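Long-range contact in leucyl-trna synthetase (Plasmodium falciparum, PDB 5FOC), which is the editing domain of an enzyme that attaches leucine to its tRNA, a domain that probably hydrolyses mischarged aminoacyl-tRNA: residues Y134-Y147 against K234-M248. The protein carries 2 engineered substitutions. Sequence-based numbering, arbitrary orientation.
Sequences YGQNYTFINPNEYY and KIKNLYILPMTTIKM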
loop_
_atom_site.group_PDB
_atom_site.type_symbol
_atom_site.label_atom_id
_atom_site.label_comp_id
_atom_site.label_asym_id
_atom_site.label_seq_id
_atom_site.Cartn_x
_atom_site.Cartn_y
_atom_site.Cartn_z
ATOM N N TYR A 134 -13.432 -0.687 1.152
ATOM C CA TYR A 134 -14.109 -0.570 2.525
ATOM C C TYR A 134 -13.724 -1.735 3.411
ATOM O O TYR A 134 -13.668 -1.542 4.680
ATOM C CB TYR A 134 -15.619 -0.515 2.356
ATOM C CG TYR A 134 -16.474 -0.478 3.593
ATOM C CD1 TYR A 134 -16.555 0.693 4.320
ATOM C CD2 TYR A 134 -17.263 -1.533 3.940
ATOM C CE1 TYR A 134 -17.397 0.784 5.435
ATOM C CE2 TYR A 134 -18.103 -1.476 5.065
ATOM C CZ TYR A 134 -18.162 -0.295 5.766
ATOM O OH TYR A 134 -18.962 -0.190 6.854
ATOM N N GLY A 135 -13.503 -2.925 2.860
ATOM C CA GLY A 135 -13.150 -4.116 3.627
ATOM C C GLY A 135 -11.698 -4.289 3.999
ATOM O O GLY A 135 -11.336 -5.336 4.483
ATOM N N GLN A 136 -10.843 -3.316 3.691
ATOM C CA GLN A 136 -9.421 -3.458 3.913
ATOM C C GLN A 136 -9.147 -3.658 5.424
ATOM O O GLN A 136 -9.630 -2.831 6.198
ATOM C CB GLN A 136 -8.648 -2.241 3.420
ATOM C CG GLN A 136 -7.160 -2.456 3.456
ATOM C CD GLN A 136 -6.329 -1.305 2.976
ATOM O OE1 GLN A 136 -6.849 -0.353 2.408
ATOM N NE2 GLN A 136 -5.029 -1.334 3.285
ATOM N N ASN A 137 -8.456 -4.719 5.755
ATOM C CA ASN A 137 -8.090 -4.990 7.199
ATOM C C ASN A 137 -6.621 -4.887 7.521
ATOM O O ASN A 137 -6.227 -4.728 8.701
ATOM C CB ASN A 137 -8.764 -6.270 7.714
ATOM C CG ASN A 137 -8.463 -7.515 6.924
ATOM O OD1 ASN A 137 -8.175 -7.432 5.695
ATOM N ND2 ASN A 137 -8.604 -8.675 7.537
ATOM N N TYR A 138 -5.743 -4.949 6.522
ATOM C CA TYR A 138 -4.327 -4.832 6.649
ATOM C C TYR A 138 -3.751 -4.174 5.397
ATOM O O TYR A 138 -4.525 -3.874 4.450
ATOM C CB TYR A 138 -3.639 -6.190 6.893
ATOM C CG TYR A 138 -4.052 -6.787 8.190
ATOM C CD1 TYR A 138 -3.408 -6.371 9.330
ATOM C CD2 TYR A 138 -5.097 -7.677 8.302
ATOM C CE1 TYR A 138 -3.787 -6.880 10.557
ATOM C CE2 TYR A 138 -5.469 -8.225 9.527
ATOM C CZ TYR A 138 -4.815 -7.766 10.673
ATOM O OH TYR A 138 -5.245 -8.284 11.921
ATOM N N THR A 139 -2.473 -3.879 5.459
ATOM C CA THR A 139 -1.711 -3.397 4.309
ATOM C C THR A 139 -0.542 -4.340 4.122
ATOM O O THR A 139 0.217 -4.609 5.014
ATOM C CB THR A 139 -1.220 -1.945 4.575
ATOM O OG1 THR A 139 -2.350 -1.078 4.677
ATOM C CG2 THR A 139 -0.231 -1.494 3.503
ATOM N N PHE A 140 -0.375 -4.886 2.921
ATOM C CA PHE A 140 0.724 -5.783 2.669
ATOM C C PHE A 140 1.894 -5.117 1.934
ATOM O O PHE A 140 1.689 -4.237 1.058
ATOM C CB PHE A 140 0.328 -6.973 1.789
ATOM C CG PHE A 140 -0.613 -7.961 2.390
ATOM C CD1 PHE A 140 -0.294 -8.662 3.565
ATOM C CD2 PHE A 140 -1.782 -8.313 1.703
ATOM C CE1 PHE A 140 -1.167 -9.663 4.044
ATOM C CE2 PHE A 140 -2.626 -9.289 2.169
ATOM C CZ PHE A 140 -2.332 -9.954 3.366
ATOM N N ILE A 141 3.087 -5.536 2.337
ATOM C CA ILE A 141 4.357 -5.065 1.782
ATOM C C ILE A 141 5.301 -6.233 1.633
ATOM O O ILE A 141 5.157 -7.246 2.311
ATOM C CB ILE A 141 4.958 -3.948 2.669
ATOM C CG1 ILE A 141 5.966 -3.105 1.939
ATOM C CG2 ILE A 141 5.566 -4.512 3.939
ATOM C CD1 ILE A 141 6.338 -1.802 2.639
ATOM N N ASN A 142 6.224 -6.153 0.662
ATOM C CA ASN A 142 7.198 -7.211 0.552
ATOM C C ASN A 142 8.329 -6.964 1.530
ATOM O O ASN A 142 9.026 -5.989 1.370
ATOM C CB ASN A 142 7.715 -7.333 -0.888
ATOM C CG ASN A 142 8.597 -8.545 -1.100
ATOM O OD1 ASN A 142 9.369 -8.954 -0.251
ATOM N ND2 ASN A 142 8.477 -9.138 -2.278
ATOM N N PRO A 143 8.480 -7.823 2.567
ATOM C CA PRO A 143 9.442 -7.510 3.648
ATOM C C PRO A 143 10.920 -7.568 3.205
ATOM O O PRO A 143 11.785 -6.944 3.802
ATOM C CB PRO A 143 9.134 -8.605 4.680
ATOM C CG PRO A 143 8.642 -9.764 3.864
ATOM C CD PRO A 143 7.835 -9.131 2.781
ATOM N N ASN A 144 11.192 -8.262 2.099
ATOM C CA ASN A 144 12.538 -8.524 1.648
ATOM C C ASN A 144 13.071 -7.534 0.623
ATOM O O ASN A 144 14.206 -7.685 0.167
ATOM C CB ASN A 144 12.562 -9.965 1.089
ATOM C CG ASN A 144 12.335 -10.992 2.195
ATOM O OD1 ASN A 144 12.852 -10.829 3.280
ATOM N ND2 ASN A 144 11.564 -12.017 1.934
ATOM N N GLU A 145 12.250 -6.563 0.226
ATOM C CA GLU A 145 12.586 -5.627 -0.856
ATOM C C GLU A 145 12.624 -4.207 -0.314
ATOM O O GLU A 145 11.954 -3.874 0.697
ATOM C CB GLU A 145 11.553 -5.729 -1.977
ATOM C CG GLU A 145 11.418 -7.139 -2.550
ATOM C CD GLU A 145 12.589 -7.616 -3.378
ATOM O OE1 GLU A 145 13.472 -6.832 -3.759
ATOM O OE2 GLU A 145 12.621 -8.829 -3.654
ATOM N N TYR A 146 13.404 -3.383 -0.974
ATOM C CA TYR A 146 13.494 -1.972 -0.703
ATOM C C TYR A 146 12.304 -1.153 -1.189
ATOM O O TYR A 146 11.776 -1.334 -2.277
ATOM C CB TYR A 146 14.756 -1.404 -1.321
ATOM C CG TYR A 146 16.009 -1.766 -0.591
ATOM C CD1 TYR A 146 16.269 -1.209 0.654
ATOM C CD2 TYR A 146 16.965 -2.601 -1.135
ATOM C CE1 TYR A 146 17.418 -1.530 1.344
ATOM C CE2 TYR A 146 18.135 -2.912 -0.464
ATOM C CZ TYR A 146 18.347 -2.341 0.794
ATOM O OH TYR A 146 19.500 -2.639 1.442
ATOM N N TYR A 147 11.884 -0.210 -0.361
ATOM C CA TYR A 147 10.894 0.773 -0.758
ATOM C C TYR A 147 11.505 2.152 -0.702
ATOM O O TYR A 147 12.360 2.429 0.154
ATOM C CB TYR A 147 9.599 0.653 0.069
ATOM C CG TYR A 147 8.847 -0.602 -0.266
ATOM C CD1 TYR A 147 9.215 -1.829 0.283
ATOM C CD2 TYR A 147 7.821 -0.591 -1.226
ATOM C CE1 TYR A 147 8.554 -2.993 -0.055
ATOM C CE2 TYR A 147 7.133 -1.738 -1.527
ATOM C CZ TYR A 147 7.513 -2.942 -0.982
ATOM O OH TYR A 147 6.866 -4.106 -1.337
ATOM N N LYS A 234 -13.493 0.698 6.597
ATOM C CA LYS A 234 -14.411 0.612 7.714
ATOM C C LYS A 234 -13.649 0.811 9.029
ATOM O O LYS A 234 -14.116 1.583 9.949
ATOM C CB LYS A 234 -15.102 -0.753 7.751
ATOM C CG LYS A 234 -16.190 -0.795 8.832
ATOM C CD LYS A 234 -16.994 -2.055 8.860
ATOM C CE LYS A 234 -16.278 -3.140 9.596
ATOM N NZ LYS A 234 -17.233 -4.190 10.006
ATOM N N ILE A 235 -12.561 0.056 9.185
ATOM C CA ILE A 235 -11.647 0.170 10.357
ATOM C C ILE A 235 -10.399 0.949 10.014
ATOM O O ILE A 235 -9.994 1.051 8.812
ATOM C CB ILE A 235 -11.274 -1.207 10.955
ATOM C CG1 ILE A 235 -10.450 -2.080 9.992
ATOM C CG2 ILE A 235 -12.521 -1.924 11.398
ATOM C CD1 ILE A 235 -10.127 -3.462 10.490
ATOM N N LYS A 236 -9.743 1.492 11.017
ATOM C CA LYS A 236 -8.591 2.380 10.819
ATOM C C LYS A 236 -7.267 1.857 11.447
ATOM O O LYS A 236 -6.292 2.604 11.542
ATOM C CB LYS A 236 -8.916 3.816 11.318
ATOM C CG LYS A 236 -10.197 4.442 10.783
ATOM C CD LYS A 236 -10.225 4.551 9.222
ATOM C CE LYS A 236 -11.542 5.191 8.738
ATOM N NZ LYS A 236 -11.614 5.260 7.272
ATOM N N ASN A 237 -7.230 0.592 11.838
ATOM C CA ASN A 237 -6.018 -0.012 12.374
ATOM C C ASN A 237 -5.419 -1.059 11.452
ATOM O O ASN A 237 -5.272 -2.229 11.788
ATOM C CB ASN A 237 -6.261 -0.590 13.793
ATOM C CG ASN A 237 -7.246 -1.724 13.812
ATOM O OD1 ASN A 237 -8.250 -1.666 13.120
ATOM N ND2 ASN A 237 -7.024 -2.736 14.672
ATOM N N LEU A 238 -5.045 -0.589 10.261
ATOM C CA LEU A 238 -4.611 -1.497 9.225
ATOM C C LEU A 238 -3.118 -1.715 9.316
ATOM O O LEU A 238 -2.302 -0.957 8.741
ATOM C CB LEU A 238 -4.979 -0.881 7.873
ATOM C CG LEU A 238 -6.366 -0.308 7.732
ATOM C CD1 LEU A 238 -6.594 0.226 6.282
ATOM C CD2 LEU A 238 -7.403 -1.336 8.047
ATOM N N TYR A 239 -2.730 -2.726 10.062
ATOM C CA TYR A 239 -1.328 -2.937 10.322
ATOM C C TYR A 239 -0.673 -3.376 9.025
ATOM O O TYR A 239 -1.310 -4.113 8.227
ATOM C CB TYR A 239 -1.126 -3.954 11.435
ATOM C CG TYR A 239 -1.797 -3.479 12.717
ATOM C CD1 TYR A 239 -1.363 -2.348 13.365
ATOM C CD2 TYR A 239 -2.915 -4.130 13.189
ATOM C CE1 TYR A 239 -2.032 -1.918 14.522
ATOM C CE2 TYR A 239 -3.558 -3.715 14.369
ATOM C CZ TYR A 239 -3.118 -2.584 14.967
ATOM O OH TYR A 239 -3.773 -2.181 16.139
ATOM N N ILE A 240 0.592 -3.013 8.907
ATOM C CA ILE A 240 1.414 -3.508 7.773
ATOM C C ILE A 240 1.844 -4.939 8.068
ATOM O O ILE A 240 2.505 -5.206 9.088
ATOM C CB ILE A 240 2.600 -2.623 7.454
ATOM C CG1 ILE A 240 2.103 -1.272 7.016
ATOM C CG2 ILE A 240 3.447 -3.240 6.327
ATOM C CD1 ILE A 240 3.127 -0.214 6.711
ATOM N N LEU A 241 1.568 -5.868 7.133
ATOM C CA LEU A 241 1.946 -7.244 7.243
ATOM C C LEU A 241 2.817 -7.689 6.059
ATOM O O LEU A 241 2.688 -7.094 5.009
ATOM C CB LEU A 241 0.720 -8.137 7.285
ATOM C CG LEU A 241 -0.310 -8.017 8.408
ATOM C CD1 LEU A 241 -1.392 -9.053 8.204
ATOM C CD2 LEU A 241 0.375 -8.244 9.734
ATOM N N PRO A 242 3.667 -8.681 6.260
ATOM C CA PRO A 242 4.557 -9.131 5.178
ATOM C C PRO A 242 3.904 -10.121 4.214
ATOM O O PRO A 242 3.288 -11.076 4.623
ATOM C CB PRO A 242 5.696 -9.781 5.927
ATOM C CG PRO A 242 5.030 -10.379 7.125
ATOM C CD PRO A 242 3.989 -9.365 7.536
ATOM N N MET A 243 4.099 -9.860 2.904
ATOM C CA MET A 243 3.629 -10.766 1.850
ATOM C C MET A 243 4.781 -10.885 0.865
ATOM O O MET A 243 5.064 -9.948 0.123
ATOM C CB MET A 243 2.369 -10.225 1.225
ATOM C CG MET A 243 1.828 -11.053 0.039
ATOM S SD MET A 243 0.380 -10.311 -0.765
ATOM C CE MET A 243 -0.964 -11.340 -0.221
ATOM N N THR A 244 5.486 -12.025 0.922
ATOM C CA THR A 244 6.701 -12.233 0.103
ATOM C C THR A 244 6.421 -12.460 -1.357
ATOM O O THR A 244 7.363 -12.438 -2.137
ATOM C CB THR A 244 7.551 -13.408 0.614
ATOM O OG1 THR A 244 6.792 -14.639 0.576
ATOM C CG2 THR A 244 8.018 -13.097 2.013
ATOM N N THR A 245 5.159 -12.679 -1.719
ATOM C CA THR A 245 4.776 -12.985 -3.133
ATOM C C THR A 245 4.512 -11.709 -3.914
ATOM O O THR A 245 4.310 -11.764 -5.117
ATOM C CB THR A 245 3.493 -13.819 -3.175
ATOM O OG1 THR A 245 2.514 -13.191 -2.304
ATOM C CG2 THR A 245 3.762 -15.203 -2.704
ATOM N N ILE A 246 4.483 -10.552 -3.260
ATOM C CA ILE A 246 4.368 -9.267 -3.970
ATOM C C ILE A 246 5.518 -9.136 -4.994
ATOM O O ILE A 246 6.684 -9.243 -4.644
ATOM C CB ILE A 246 4.369 -8.070 -2.996
ATOM C CG1 ILE A 246 3.033 -8.075 -2.295
ATOM C CG2 ILE A 246 4.626 -6.760 -3.724
ATOM C CD1 ILE A 246 3.023 -7.125 -1.110
ATOM N N LYS A 247 5.156 -8.938 -6.265
ATOM C CA LYS A 247 6.146 -8.806 -7.321
ATOM C C LYS A 247 6.594 -7.362 -7.490
ATOM O O LYS A 247 5.768 -6.468 -7.712
ATOM C CB LYS A 247 5.545 -9.297 -8.661
ATOM C CG LYS A 247 5.219 -10.787 -8.703
ATOM C CD LYS A 247 6.454 -11.687 -8.550
ATOM C CE LYS A 247 6.098 -13.173 -8.380
ATOM N NZ LYS A 247 5.456 -13.416 -7.029
ATOM N N MET A 248 7.902 -7.134 -7.397
ATOM C CA MET A 248 8.433 -5.791 -7.438
ATOM C C MET A 248 8.392 -5.112 -8.801
ATOM O O MET A 248 8.590 -3.920 -8.888
ATOM C CB MET A 248 9.835 -5.790 -6.871
ATOM C CG MET A 248 9.887 -6.191 -5.393
ATOM S SD MET A 248 8.669 -5.477 -4.232
ATOM C CE MET A 248 9.203 -3.773 -4.108
HETATM O O HOH W 1 -12.153 -2.175 6.860
#
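Thr-139 and Ile-141 exchange backbone hydrogen bonds with Tyr-239, Leu-241 and Met-243 in a parallel ladder: Thr-139 N gives to Tyr-239 O, Leu-241 N to Thr-139 O, Ile-141 N to Leu-241 O and Met-243 N to Ile-141 O. Pro-242, lacking an N-H, suits a position whose nitrogen the ladder does not use. Before the strands begin, Lys-234 N bonds to Tyr-134 O at 3.0 Å, and a water donates to the carbonyls of Tyr-134 and Gln-136 while accepting from Ile-235 N.

Aromatic rings receive aliphatic groups on their faces. Leu-241 CD1 lies 3.7 Å from the Tyr-138 ring centroid, and Met-243 CE sits 3.9 Å from that of Phe-140. The unbranched methionine, with CG anti to its N (chi1 176°), bends at its thioether so that SD meets the ring obliquely and CE rides over its face. Lys-234 lays CB over the Tyr-134 ring, while its NZ forms a salt bridge with Glu-295. On the face that also carries Thr-139, the CG2 methyls of Ile-141 and Ile-240 press together at a tight 3.4 Å.

Asn-142 uses both ends of its amide: ND2 donates to a lone pair of Ile-246 O (3.0 Å), and OD1 accepts from Asn-144 N in an Asx turn. Beyond it, the unbranched Met-248, bent at chi2 and chi3, folds against Glu-145 CG and the hydroxyl end of Tyr-147, whose OH accepts from Asn-142 N and bonds to Gly-253 O; its SD lies oblique to the Tyr-147 ring.

Within the editing domain's mixed sheet, strand 138-141 lies between parallel 238-242 and antiparallel 254-257; strand 227-229 flanks 238-242, and helix 263-274 packs against Tyr-138 and Phe-140.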